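Local atomic coordinates of probable LRR receptor-like serine/threonine-protein kinase At4g26540 (Arabidopsis thaliana, PDB entry 5HZ0), a protein that acts as a cell-surface receptor kinase whose extracellular leucine-rich repeats bind RGF peptide hormones that maintain the root stem cell niche, and then pair with SERK co-receptors. Residues T89-T94 with E113-D118; L138-N143 with L163-T168; I474-N479 with L498-N503; S602-N607 with Y626-I631. The protein carries 5 engineered substitutions. All blocks are in the same frame, centred on the assembly; numbering follows the deposited sequence.

Interaction 1. Residues T89-T94 with E113-D118; sequences TLSLNT and ELMLFD
Leu90 joins Glu113 and Met115 through parallel backbone bonds, its N giving to Glu113 O (3.1 Å) and its O taking from Met115 N (3.0 Å). Leu92 N then reaches Met115 O and Thr94 N reaches Phe117 O, so the pairing runs on past the ends of strands 89-91 and 113-115, which belong to successive leucine-rich repeats. The aromatic contact is made by Asn93 and Phe117. Both side chains carry CG between the backbone N and the carbonyl carbon (chi1 62° and 68°), which raises them in the same direction. Asn93 CB sits over the centre of the ring, 3.5 Å from the Phe117 centroid, a CH-pi contact, and the amide stacks on the same ring with its plane 21° away. A hydrogen bond from Asn93 ND2 to Thr94 OG1 (3.0 Å) fixes the turn of the amide, and Asn93 OD1 rests on Met115 CB at 3.5 Å. Apolar contacts occupy the other face of the strands. Leu90 CD2 meets Leu114 CD1 at 3.6 Å, the two side chains lying alongside one another, and farther on Leu92 CB touches Leu116 CD2 at 4.1 Å. Phe117 and Asp118 belong to the peptide-recognition motif. Phe117 makes a cation-pi contact with Arg139 and packs on a modified side chain of the bound peptide, while Asp118 OD1 is hydrogen-bonded to the peptide backbone. The leucines thus bury one face in the solenoid, and the Asn93 amide stacked on Phe117 is likely to limit the turning of a ring that touches the hormone.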
loop_
_atom_site.group_PDB
_atom_site.type_symbol
_atom_site.label_atom_id
_atom_site.label_comp_id
_atom_site.label_asym_id
_atom_site.label_seq_id
_atom_site.Cartn_x
_atom_site.Cartn_y
_atom_site.Cartn_z
ATOM N N THR A 89 -37.058 -13.810 -9.513
ATOM C CA THR A 89 -35.684 -13.909 -9.072
ATOM C C THR A 89 -34.971 -14.872 -9.982
ATOM O O THR A 89 -35.441 -15.984 -10.228
ATOM C CB THR A 89 -35.548 -14.436 -7.635
ATOM O OG1 THR A 89 -36.091 -13.484 -6.728
ATOM C CG2 THR A 89 -34.072 -14.662 -7.284
ATOM N N LEU A 90 -33.841 -14.427 -10.506
ATOM C CA LEU A 90 -32.946 -15.309 -11.222
ATOM C C LEU A 90 -31.575 -15.107 -10.594
ATOM O O LEU A 90 -30.993 -14.038 -10.747
ATOM C CB LEU A 90 -32.931 -14.919 -12.706
ATOM C CG LEU A 90 -31.961 -15.604 -13.681
ATOM C CD1 LEU A 90 -32.248 -17.094 -13.773
ATOM C CD2 LEU A 90 -32.028 -14.953 -15.057
ATOM N N SER A 91 -31.062 -16.109 -9.879
ATOM C CA SER A 91 -29.675 -16.051 -9.407
ATOM C C SER A 91 -28.785 -17.069 -10.120
ATOM O O SER A 91 -28.843 -18.270 -9.847
ATOM C CB SER A 91 -29.592 -16.299 -7.900
ATOM O OG SER A 91 -30.494 -15.479 -7.195
ATOM N N LEU A 92 -27.970 -16.578 -11.041
ATOM C CA LEU A 92 -26.941 -17.393 -11.700
ATOM C C LEU A 92 -25.489 -17.159 -11.244
ATOM O O LEU A 92 -24.564 -17.779 -11.761
ATOM C CB LEU A 92 -27.076 -17.299 -13.217
ATOM C CG LEU A 92 -28.449 -17.789 -13.678
ATOM C CD1 LEU A 92 -28.616 -17.642 -15.176
ATOM C CD2 LEU A 92 -28.682 -19.232 -13.240
ATOM N N ASN A 93 -25.300 -16.274 -10.273
ATOM C CA ASN A 93 -23.973 -15.807 -9.879
ATOM C C ASN A 93 -23.015 -16.879 -9.349
ATOM O O ASN A 93 -23.437 -17.942 -8.901
ATOM C CB ASN A 93 -24.112 -14.707 -8.828
ATOM C CG ASN A 93 -24.790 -15.203 -7.556
ATOM O OD1 ASN A 93 -26.004 -15.370 -7.514
ATOM N ND2 ASN A 93 -24.001 -15.451 -6.525
ATOM N N THR A 94 -21.715 -16.577 -9.422
ATOM C CA THR A 94 -20.648 -17.474 -8.976
ATOM C C THR A 94 -20.694 -18.844 -9.656
ATOM O O THR A 94 -20.881 -19.866 -8.998
ATOM C CB THR A 94 -20.670 -17.685 -7.460
ATOM O OG1 THR A 94 -21.268 -16.549 -6.817
ATOM C CG2 THR A 94 -19.257 -17.915 -6.932
ATOM N N GLU A 113 -35.104 -9.406 -8.956
ATOM C CA GLU A 113 -33.699 -9.655 -8.675
ATOM C C GLU A 113 -33.038 -10.360 -9.866
ATOM O O GLU A 113 -33.566 -11.351 -10.377
ATOM C CB GLU A 113 -33.590 -10.538 -7.432
ATOM C CG GLU A 113 -34.563 -10.158 -6.317
ATOM C CD GLU A 113 -34.191 -8.853 -5.638
ATOM O OE1 GLU A 113 -32.994 -8.493 -5.665
ATOM O OE2 GLU A 113 -35.084 -8.178 -5.088
ATOM N N LEU A 114 -31.899 -9.846 -10.318
ATOM C CA LEU A 114 -31.095 -10.544 -11.329
ATOM C C LEU A 114 -29.627 -10.570 -10.905
ATOM O O LEU A 114 -28.968 -9.529 -10.890
ATOM C CB LEU A 114 -31.224 -9.848 -12.689
ATOM C CG LEU A 114 -30.259 -10.303 -13.787
ATOM C CD1 LEU A 114 -30.560 -11.733 -14.180
ATOM C CD2 LEU A 114 -30.299 -9.375 -15.001
ATOM N N MET A 115 -29.109 -11.754 -10.582
ATOM C CA MET A 115 -27.717 -11.874 -10.151
ATOM C C MET A 115 -26.896 -12.690 -11.149
ATOM O O MET A 115 -26.999 -13.914 -11.186
ATOM C CB MET A 115 -27.658 -12.570 -8.787
ATOM C CG MET A 115 -28.679 -12.065 -7.766
ATOM S SD MET A 115 -28.188 -10.485 -7.065
ATOM C CE MET A 115 -29.539 -10.162 -5.933
ATOM N N LEU A 116 -26.087 -12.005 -11.952
ATOM C CA LEU A 116 -25.135 -12.653 -12.872
ATOM C C LEU A 116 -23.666 -12.595 -12.446
ATOM O O LEU A 116 -22.799 -13.100 -13.147
ATOM C CB LEU A 116 -25.303 -12.113 -14.295
ATOM C CG LEU A 116 -26.772 -12.111 -14.733
ATOM C CD1 LEU A 116 -26.951 -11.435 -16.096
ATOM C CD2 LEU A 116 -27.358 -13.527 -14.724
ATOM N N PHE A 117 -23.392 -11.984 -11.297
ATOM C CA PHE A 117 -22.021 -11.620 -10.944
ATOM C C PHE A 117 -21.082 -12.815 -10.742
ATOM O O PHE A 117 -21.533 -13.941 -10.558
ATOM C CB PHE A 117 -21.992 -10.676 -9.731
ATOM C CG PHE A 117 -22.425 -11.320 -8.432
ATOM C CD1 PHE A 117 -21.510 -11.976 -7.624
ATOM C CD2 PHE A 117 -23.742 -11.238 -8.008
ATOM C CE1 PHE A 117 -21.903 -12.557 -6.427
ATOM C CE2 PHE A 117 -24.138 -11.817 -6.810
ATOM C CZ PHE A 117 -23.216 -12.471 -6.021
ATOM N N ASP A 118 -19.776 -12.558 -10.806
ATOM C CA ASP A 118 -18.756 -13.609 -10.665
ATOM C C ASP A 118 -18.919 -14.766 -11.666
ATOM O O ASP A 118 -19.042 -15.940 -11.287
ATOM C CB ASP A 118 -18.674 -14.134 -9.226
ATOM C CG ASP A 118 -18.005 -13.150 -8.277
ATOM O OD1 ASP A 118 -17.134 -12.382 -8.724
ATOM O OD2 ASP A 118 -18.345 -13.148 -7.079
#

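Interaction 2. Residues L138-N143 with L163-T168; sequences LRAGGN and LGLAET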
loop_
_atom_site.group_PDB
_atom_site.type_symbol
_atom_site.label_atom_id
_atom_site.label_comp_id
_atom_site.label_asym_id
_atom_site.label_seq_id
_atom_site.Cartn_x
_atom_site.Cartn_y
_atom_site.Cartn_z
ATOM N N LEU A 138 -29.787 -5.368 -10.145
ATOM C CA LEU A 138 -29.043 -6.013 -11.205
ATOM C C LEU A 138 -27.588 -5.940 -10.802
ATOM O O LEU A 138 -27.032 -4.854 -10.675
ATOM C CB LEU A 138 -29.276 -5.327 -12.562
ATOM C CG LEU A 138 -28.166 -5.328 -13.645
ATOM C CD1 LEU A 138 -27.707 -6.716 -14.072
ATOM C CD2 LEU A 138 -28.619 -4.547 -14.843
ATOM N N ARG A 139 -26.979 -7.095 -10.560
ATOM C CA ARG A 139 -25.554 -7.131 -10.290
ATOM C C ARG A 139 -24.900 -8.140 -11.206
ATOM O O ARG A 139 -25.092 -9.354 -11.043
ATOM C CB ARG A 139 -25.319 -7.531 -8.845
ATOM C CG ARG A 139 -26.138 -6.732 -7.842
ATOM C CD ARG A 139 -25.935 -7.266 -6.446
ATOM N NE ARG A 139 -24.519 -7.299 -6.121
ATOM C CZ ARG A 139 -23.987 -8.051 -5.167
ATOM N NH1 ARG A 139 -22.679 -8.026 -4.967
ATOM N NH2 ARG A 139 -24.753 -8.836 -4.427
ATOM N N ALA A 140 -24.182 -7.597 -12.194
ATOM C CA ALA A 140 -23.392 -8.331 -13.207
ATOM C C ALA A 140 -21.860 -8.252 -13.096
ATOM O O ALA A 140 -21.158 -8.687 -14.004
ATOM C CB ALA A 140 -23.846 -7.967 -14.602
ATOM N N GLY A 141 -21.349 -7.624 -12.041
ATOM C CA GLY A 141 -19.919 -7.422 -11.876
ATOM C C GLY A 141 -19.084 -8.685 -11.770
ATOM O O GLY A 141 -19.604 -9.788 -11.662
ATOM N N GLY A 142 -17.768 -8.537 -11.815
ATOM C CA GLY A 142 -16.897 -9.702 -11.833
ATOM C C GLY A 142 -17.119 -10.614 -13.036
ATOM O O GLY A 142 -17.081 -11.847 -12.908
ATOM N N ASN A 143 -17.414 -9.999 -14.184
ATOM C CA ASN A 143 -17.267 -10.633 -15.496
ATOM C C ASN A 143 -16.282 -9.780 -16.293
ATOM O O ASN A 143 -16.633 -8.684 -16.733
ATOM C CB ASN A 143 -18.601 -10.668 -16.238
ATOM C CG ASN A 143 -19.629 -11.548 -15.558
ATOM O OD1 ASN A 143 -19.568 -12.763 -15.662
ATOM N ND2 ASN A 143 -20.589 -10.934 -14.862
ATOM N N LEU A 163 -27.360 -1.266 -8.542
ATOM C CA LEU A 163 -26.787 -1.570 -9.853
ATOM C C LEU A 163 -25.283 -1.752 -9.756
ATOM O O LEU A 163 -24.560 -0.808 -9.469
ATOM C CB LEU A 163 -27.089 -0.459 -10.857
ATOM C CG LEU A 163 -26.425 -0.653 -12.235
ATOM C CD1 LEU A 163 -27.085 -1.797 -13.002
ATOM C CD2 LEU A 163 -26.408 0.627 -13.083
ATOM N N GLY A 164 -24.781 -2.943 -10.036
ATOM C CA GLY A 164 -23.356 -3.017 -10.049
ATOM C C GLY A 164 -22.830 -3.924 -11.119
ATOM O O GLY A 164 -23.263 -5.045 -11.383
ATOM N N LEU A 165 -21.882 -3.276 -11.776
ATOM C CA LEU A 165 -21.104 -3.705 -12.915
ATOM C C LEU A 165 -19.604 -3.770 -12.647
ATOM O O LEU A 165 -18.842 -3.566 -13.565
ATOM C CB LEU A 165 -21.486 -2.884 -14.149
ATOM C CG LEU A 165 -22.980 -3.101 -14.440
ATOM C CD1 LEU A 165 -23.570 -1.987 -15.277
ATOM C CD2 LEU A 165 -23.193 -4.459 -15.107
ATOM N N ALA A 166 -19.194 -3.786 -11.387
ATOM C CA ALA A 166 -17.781 -3.667 -11.039
ATOM C C ALA A 166 -16.899 -4.774 -11.614
ATOM O O ALA A 166 -17.347 -5.892 -11.815
ATOM C CB ALA A 166 -17.615 -3.602 -9.527
ATOM N N GLU A 167 -15.633 -4.447 -11.859
ATOM C CA GLU A 167 -14.675 -5.391 -12.442
ATOM C C GLU A 167 -15.174 -6.002 -13.741
ATOM O O GLU A 167 -15.137 -7.216 -13.943
ATOM C CB GLU A 167 -14.239 -6.454 -11.439
ATOM C CG GLU A 167 -13.235 -5.905 -10.468
ATOM C CD GLU A 167 -12.703 -6.942 -9.522
ATOM O OE1 GLU A 167 -12.490 -8.086 -9.964
ATOM O OE2 GLU A 167 -12.505 -6.613 -8.330
ATOM N N THR A 168 -15.668 -5.130 -14.607
ATOM C CA THR A 168 -16.050 -5.518 -15.944
ATOM C C THR A 168 -15.254 -4.664 -16.917
ATOM O O THR A 168 -14.465 -3.804 -16.520
ATOM C CB THR A 168 -17.555 -5.289 -16.186
ATOM O OG1 THR A 168 -17.858 -3.905 -16.000
ATOM C CG2 THR A 168 -18.383 -6.121 -15.227
#
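The contact between Leu138-Asn143 and Leu163-Thr168 belongs to the peptide-recognition surface of the leucine-rich repeat solenoid, where the strands of two successive repeats pair in parallel. Gly164 sits at its middle: Gly164 N gives to Leu138 O at 3.0 Å, and Gly164 O accepts from Ala140 N at 2.8 Å, nearly in line with the carbonyl bond, and weakly from Gly141 N. Farther along, Gly142 N bonds to Ala166 O (2.7 Å), with Gly142 at a positive phi that suits glycine. Gly141, lacking a side chain, lets its CA lie against Ala166 O. On the leucine face of the strands Leu163 CD1 comes alongside Leu138 CD2 at 3.6 Å, and farther on Leu165 CD2 meets Ala140 CB, also at 3.6 Å. Thr168 has OG1 placed between the backbone N and the carbonyl carbon (chi1 60°), from where it gives a hydrogen bond to Leu165 O at 2.6 Å, while CG2 faces Asn143 O (3.4 Å) and Gly141 CA (3.9 Å). A valine at this position would probably leave Leu165 O without this hydroxyl donor and the turn after strand 162-164 less firmly closed. The other side meets the hormone: Arg139 NE, Gly141 N and Ala166 N are hydrogen-bonded to modified side-chain atoms of the bound peptide, and Glu167 OE2 to its backbone. The small residues let the backbones pair closely, and two backbone N-H groups and the Arg139 guanidinium are turned to modified peptide side-chain atoms, consistent with recognition of a sulfated tyrosine.

Interaction 3. Residues I474-N479 with L498-N503; sequences IDFSDN and LNLAKN
The carboxylate of Asp475 and the amide of Asn499 lie side by side with planes 20° apart, each closing an Asx turn in its own leucine-rich repeat. Both groups stand anti to the backbone N (chi1 -165° and -176°), which aims them along the same face. Asp475 OD1 takes Ser477 N and Ser477 OG, and Asn499 OD1 takes Ala501 N at 3.0 Å. On the other side the Phe476 ring has Ile474 CG2 over the centre of one face, 3.6 Å above the plane, while Leu500 CD2 comes in at a slant to Phe476 CD2 (3.8 Å). The Asn503 amide bridges the repeats: both of its ND2 bonds lie close to its own plane, one reaching Phe476 O almost straight at 3.2 Å and the other Leu500 O at 2.7 Å. Phe476 O is gripped from opposite faces, since Asn479 ND2 also reaches it. A leucine in place of Asn503 is likely to rob Phe476 O and Leu500 O of a donor each, loosening the tie between the two turns. The backbones pair in parallel register, from Asn499 N to Ile474 O through to Asn479 N to Lys502 O. At the end of the pairing Asp478 OD2 is bonded to Thr455 OG1, while Asp478 OD1 lies against Lys502 CD at 3.3 Å and remains 4.1 Å from Lys502 NZ, too far for a salt bridge.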
loop_
_atom_site.group_PDB
_atom_site.type_symbol
_atom_site.label_atom_id
_atom_site.label_comp_id
_atom_site.label_asym_id
_atom_site.label_seq_id
_atom_site.Cartn_x
_atom_site.Cartn_y
_atom_site.Cartn_z
ATOM N N ILE A 474 21.806 -1.712 10.670
ATOM C CA ILE A 474 22.519 -0.647 11.375
ATOM C C ILE A 474 23.231 0.274 10.394
ATOM O O ILE A 474 24.054 -0.189 9.629
ATOM C CB ILE A 474 23.576 -1.205 12.342
ATOM C CG1 ILE A 474 22.912 -1.956 13.491
ATOM C CG2 ILE A 474 24.450 -0.086 12.904
ATOM C CD1 ILE A 474 23.912 -2.507 14.475
ATOM N N ASP A 475 22.909 1.565 10.404
ATOM C CA ASP A 475 23.688 2.524 9.636
ATOM C C ASP A 475 24.116 3.701 10.517
ATOM O O ASP A 475 23.314 4.575 10.823
ATOM C CB ASP A 475 22.834 3.028 8.467
ATOM C CG ASP A 475 23.652 3.746 7.397
ATOM O OD1 ASP A 475 24.825 4.081 7.662
ATOM O OD2 ASP A 475 23.107 3.985 6.290
ATOM N N PHE A 476 25.391 3.718 10.900
ATOM C CA PHE A 476 26.015 4.816 11.659
ATOM C C PHE A 476 26.926 5.689 10.790
ATOM O O PHE A 476 27.709 6.493 11.292
ATOM C CB PHE A 476 26.742 4.313 12.910
ATOM C CG PHE A 476 25.844 3.596 13.896
ATOM C CD1 PHE A 476 24.464 3.759 13.854
ATOM C CD2 PHE A 476 26.381 2.771 14.865
ATOM C CE1 PHE A 476 23.644 3.101 14.747
ATOM C CE2 PHE A 476 25.566 2.111 15.760
ATOM C CZ PHE A 476 24.196 2.279 15.707
ATOM N N SER A 477 26.888 5.466 9.488
ATOM C CA SER A 477 27.837 6.118 8.596
ATOM C C SER A 477 27.761 7.633 8.634
ATOM O O SER A 477 26.742 8.208 8.977
ATOM C CB SER A 477 27.701 5.609 7.153
ATOM O OG SER A 477 26.412 5.859 6.638
ATOM N N ASP A 478 28.877 8.264 8.291
ATOM C CA ASP A 478 28.983 9.715 8.252
ATOM C C ASP A 478 28.745 10.336 9.629
ATOM O O ASP A 478 27.815 11.108 9.838
ATOM C CB ASP A 478 28.011 10.265 7.208
ATOM C CG ASP A 478 28.346 11.649 6.783
ATOM O OD1 ASP A 478 29.478 12.092 7.081
ATOM O OD2 ASP A 478 27.479 12.297 6.153
ATOM N N ASN A 479 29.622 9.995 10.562
ATOM C CA ASN A 479 29.634 10.591 11.885
ATOM C C ASN A 479 31.092 10.824 12.300
ATOM O O ASN A 479 32.011 10.723 11.477
ATOM C CB ASN A 479 28.892 9.707 12.922
ATOM C CG ASN A 479 27.364 9.812 12.818
ATOM O OD1 ASN A 479 26.772 10.833 13.174
ATOM N ND2 ASN A 479 26.727 8.747 12.353
ATOM N N LEU A 498 25.396 -3.864 8.104
ATOM C CA LEU A 498 26.116 -3.011 9.041
ATOM C C LEU A 498 26.968 -1.999 8.279
ATOM O O LEU A 498 27.916 -2.363 7.590
ATOM C CB LEU A 498 27.007 -3.849 9.958
ATOM C CG LEU A 498 27.944 -3.041 10.855
ATOM C CD1 LEU A 498 27.134 -2.083 11.709
ATOM C CD2 LEU A 498 28.822 -3.930 11.721
ATOM N N ASN A 499 26.625 -0.724 8.420
ATOM C CA ASN A 499 27.354 0.334 7.770
ATOM C C ASN A 499 27.895 1.320 8.805
ATOM O O ASN A 499 27.136 2.067 9.423
ATOM C CB ASN A 499 26.416 1.024 6.788
ATOM C CG ASN A 499 27.103 2.100 5.963
ATOM O OD1 ASN A 499 28.247 2.461 6.210
ATOM N ND2 ASN A 499 26.379 2.638 4.995
ATOM N N LEU A 500 29.210 1.273 9.005
ATOM C CA LEU A 500 29.962 2.192 9.866
ATOM C C LEU A 500 30.769 3.260 9.144
ATOM O O LEU A 500 31.613 3.930 9.757
ATOM C CB LEU A 500 30.853 1.425 10.826
ATOM C CG LEU A 500 30.022 0.501 11.707
ATOM C CD1 LEU A 500 30.971 -0.363 12.482
ATOM C CD2 LEU A 500 29.100 1.317 12.633
ATOM N N ALA A 501 30.573 3.348 7.834
ATOM C CA ALA A 501 31.489 4.066 6.937
ATOM C C ALA A 501 31.587 5.557 7.219
ATOM O O ALA A 501 30.659 6.153 7.753
ATOM C CB ALA A 501 31.101 3.825 5.477
ATOM N N LYS A 502 32.725 6.148 6.867
ATOM C CA LYS A 502 32.985 7.563 7.102
ATOM C C LYS A 502 32.887 7.946 8.585
ATOM O O LYS A 502 32.078 8.787 8.991
ATOM C CB LYS A 502 32.073 8.444 6.249
ATOM C CG LYS A 502 32.653 9.819 6.017
ATOM C CD LYS A 502 31.772 10.680 5.135
ATOM C CE LYS A 502 32.530 11.943 4.694
ATOM N NZ LYS A 502 33.301 12.592 5.801
ATOM N N ASN A 503 33.759 7.341 9.382
ATOM C CA ASN A 503 33.922 7.698 10.777
ATOM C C ASN A 503 35.413 7.822 11.099
ATOM O O ASN A 503 36.255 7.826 10.196
ATOM C CB ASN A 503 33.226 6.673 11.688
ATOM C CG ASN A 503 31.719 6.915 11.805
ATOM O OD1 ASN A 503 31.301 7.909 12.377
ATOM N ND2 ASN A 503 30.909 6.005 11.267
#

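Interaction 4. Residues S602-N607 with Y626-I631; sequences SGDLPN and YISNAI
Asn607 and Asn629 are joined by a side-chain hydrogen bond, Asn607 ND2 to Asn629 OD1 at 2.6 Å. The acceptor lies in the Asn607 amide plane, although the two amides are turned 52° against each other. The second polar link runs from Ser628 OG to Asp604 OD2 (2.7 Å), which receives it on the lone pair pointing away from the other carboxylate oxygen. The backbones pair in parallel: Tyr626 N gives to Gly603 O, Leu605 N to Tyr626 O (2.9 Å) and Ser628 N to Leu605 O (2.9 Å). Asp604 and Tyr626 share one face of this two-stranded sheet. With CG between the backbone N and the carbonyl carbon (chi1 67°), the Tyr626 ring lies across Asp604, whose CB makes a CH-pi contact 3.6 Å from the ring centroid, displaced toward the rim. Carboxylate and ring planes are 28° apart. On the other face Leu605 CD1 approaches Ile627 CD1 at 4.1 Å; past the strand, Ile627 CG2 also meets Asn607 CG at 4.0 Å, the side chains crossing at about a right angle. Leu605 also packs on Phe611 of helix 609-613, and both Leu605 and Ile627 touch Leu619 of helix 616-620. This small parallel sheet lies at the C-terminal end of the leucine-rich repeat ectodomain, together with those two short helices. Its chemistry is split: leucine and isoleucine face the helices, whereas the aspartate-serine and asparagine-asparagine bonds join the two strands and their ends and probably steady the chain as far as Asn629.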
loop_
_atom_site.group_PDB
_atom_site.type_symbol
_atom_site.label_atom_id
_atom_site.label_comp_id
_atom_site.label_asym_id
_atom_site.label_seq_id
_atom_site.Cartn_x
_atom_site.Cartn_y
_atom_site.Cartn_z
ATOM N N SER A 602 50.703 -6.534 -6.433
ATOM C CA SER A 602 51.615 -6.821 -7.529
ATOM C C SER A 602 51.418 -8.266 -7.955
ATOM O O SER A 602 50.915 -9.073 -7.180
ATOM C CB SER A 602 53.068 -6.587 -7.102
ATOM O OG SER A 602 53.606 -7.725 -6.474
ATOM N N GLY A 603 51.852 -8.605 -9.165
ATOM C CA GLY A 603 51.599 -9.925 -9.715
ATOM C C GLY A 603 50.664 -9.938 -10.910
ATOM O O GLY A 603 50.061 -8.915 -11.284
ATOM N N ASP A 604 50.580 -11.090 -11.556
ATOM C CA ASP A 604 49.764 -11.183 -12.754
ATOM C C ASP A 604 48.367 -11.737 -12.522
ATOM O O ASP A 604 48.169 -12.605 -11.681
ATOM C CB ASP A 604 50.458 -11.987 -13.844
ATOM C CG ASP A 604 50.601 -13.434 -13.492
ATOM O OD1 ASP A 604 50.981 -13.735 -12.346
ATOM O OD2 ASP A 604 50.334 -14.274 -14.367
ATOM N N LEU A 605 47.420 -11.233 -13.309
ATOM C CA LEU A 605 46.034 -11.657 -13.267
ATOM C C LEU A 605 45.733 -12.348 -14.582
ATOM O O LEU A 605 46.236 -11.935 -15.639
ATOM C CB LEU A 605 45.122 -10.437 -13.159
ATOM C CG LEU A 605 45.569 -9.317 -12.233
ATOM C CD1 LEU A 605 44.797 -8.056 -12.527
ATOM C CD2 LEU A 605 45.359 -9.766 -10.822
ATOM N N PRO A 606 44.885 -13.392 -14.529
ATOM C CA PRO A 606 44.607 -14.205 -15.718
ATOM C C PRO A 606 43.868 -13.391 -16.763
ATOM O O PRO A 606 43.193 -12.432 -16.399
ATOM C CB PRO A 606 43.711 -15.329 -15.178
ATOM C CG PRO A 606 43.154 -14.801 -13.895
ATOM C CD PRO A 606 44.200 -13.903 -13.327
ATOM N N ASN A 607 43.963 -13.777 -18.032
ATOM C CA ASN A 607 43.239 -13.047 -19.055
ATOM C C ASN A 607 41.869 -13.704 -19.122
ATOM O O ASN A 607 41.687 -14.783 -19.697
ATOM C CB ASN A 607 43.955 -13.200 -20.397
ATOM C CG ASN A 607 43.582 -12.116 -21.394
ATOM O OD1 ASN A 607 42.589 -11.411 -21.227
ATOM N ND2 ASN A 607 44.384 -11.986 -22.452
ATOM N N TYR A 626 49.457 -6.809 -13.437
ATOM C CA TYR A 626 49.315 -6.821 -14.900
ATOM C C TYR A 626 48.550 -8.035 -15.403
ATOM O O TYR A 626 48.595 -9.079 -14.776
ATOM C CB TYR A 626 50.693 -6.763 -15.584
ATOM C CG TYR A 626 51.525 -7.998 -15.371
ATOM C CD1 TYR A 626 52.179 -8.214 -14.162
ATOM C CD2 TYR A 626 51.641 -8.965 -16.366
ATOM C CE1 TYR A 626 52.931 -9.346 -13.956
ATOM C CE2 TYR A 626 52.398 -10.105 -16.164
ATOM C CZ TYR A 626 53.044 -10.282 -14.962
ATOM O OH TYR A 626 53.787 -11.404 -14.741
ATOM N N ILE A 627 47.884 -7.909 -16.549
ATOM C CA ILE A 627 47.218 -9.057 -17.148
ATOM C C ILE A 627 48.216 -9.914 -17.937
ATOM O O ILE A 627 48.962 -9.413 -18.767
ATOM C CB ILE A 627 46.023 -8.652 -18.056
ATOM C CG1 ILE A 627 44.727 -8.505 -17.243
ATOM C CG2 ILE A 627 45.770 -9.725 -19.104
ATOM C CD1 ILE A 627 44.528 -7.171 -16.538
ATOM N N SER A 628 48.233 -11.212 -17.680
ATOM C CA SER A 628 49.151 -12.074 -18.407
ATOM C C SER A 628 48.390 -13.088 -19.248
ATOM O O SER A 628 47.233 -13.386 -18.974
ATOM C CB SER A 628 50.083 -12.807 -17.440
ATOM O OG SER A 628 49.468 -13.979 -16.928
ATOM N N ASN A 629 49.044 -13.609 -20.279
ATOM C CA ASN A 629 48.467 -14.679 -21.083
ATOM C C ASN A 629 49.098 -16.020 -20.762
ATOM O O ASN A 629 50.323 -16.164 -20.801
ATOM C CB ASN A 629 48.623 -14.386 -22.568
ATOM C CG ASN A 629 47.808 -13.195 -23.009
ATOM O OD1 ASN A 629 46.581 -13.275 -23.116
ATOM N ND2 ASN A 629 48.479 -12.075 -23.263
ATOM N N ALA A 630 48.247 -16.997 -20.450
ATOM C CA ALA A 630 48.688 -18.347 -20.118
ATOM C C ALA A 630 49.416 -19.018 -21.295
ATOM O O ALA A 630 49.175 -18.684 -22.464
ATOM C CB ALA A 630 47.505 -19.186 -19.661
ATOM N N ILE A 631 50.316 -19.947 -20.971
ATOM C CA ILE A 631 51.142 -20.626 -21.967
ATOM C C ILE A 631 50.397 -21.814 -22.570
ATOM O O ILE A 631 49.771 -22.584 -21.842
ATOM C CB ILE A 631 52.464 -21.122 -21.335
ATOM C CG1 ILE A 631 53.202 -19.950 -20.686
ATOM C CG2 ILE A 631 53.340 -21.818 -22.368
ATOM C CD1 ILE A 631 54.317 -20.367 -19.747
#

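From the N terminus the four contacts follow in series, none enclosing or crossing another, and each closes a loop of 18 or 19 residues. Interactions 1 and 2 are neighbours: strands 113-115 and 137-139 are adjacent, Leu116 N and Asp118 N probably hydrogen-bond to Arg139 O and Gly141 O, and both contacts carry residues that recognise the hormone. Interaction 3 repeats the same parallel joining of successive repeats far along the solenoid, its centre about 55 Å from that of interaction 2 and across the centre of the chain. Interaction 4, about 36 Å beyond between centres, pairs two strands whose connecting loop holds two short helices, at the C-terminal end.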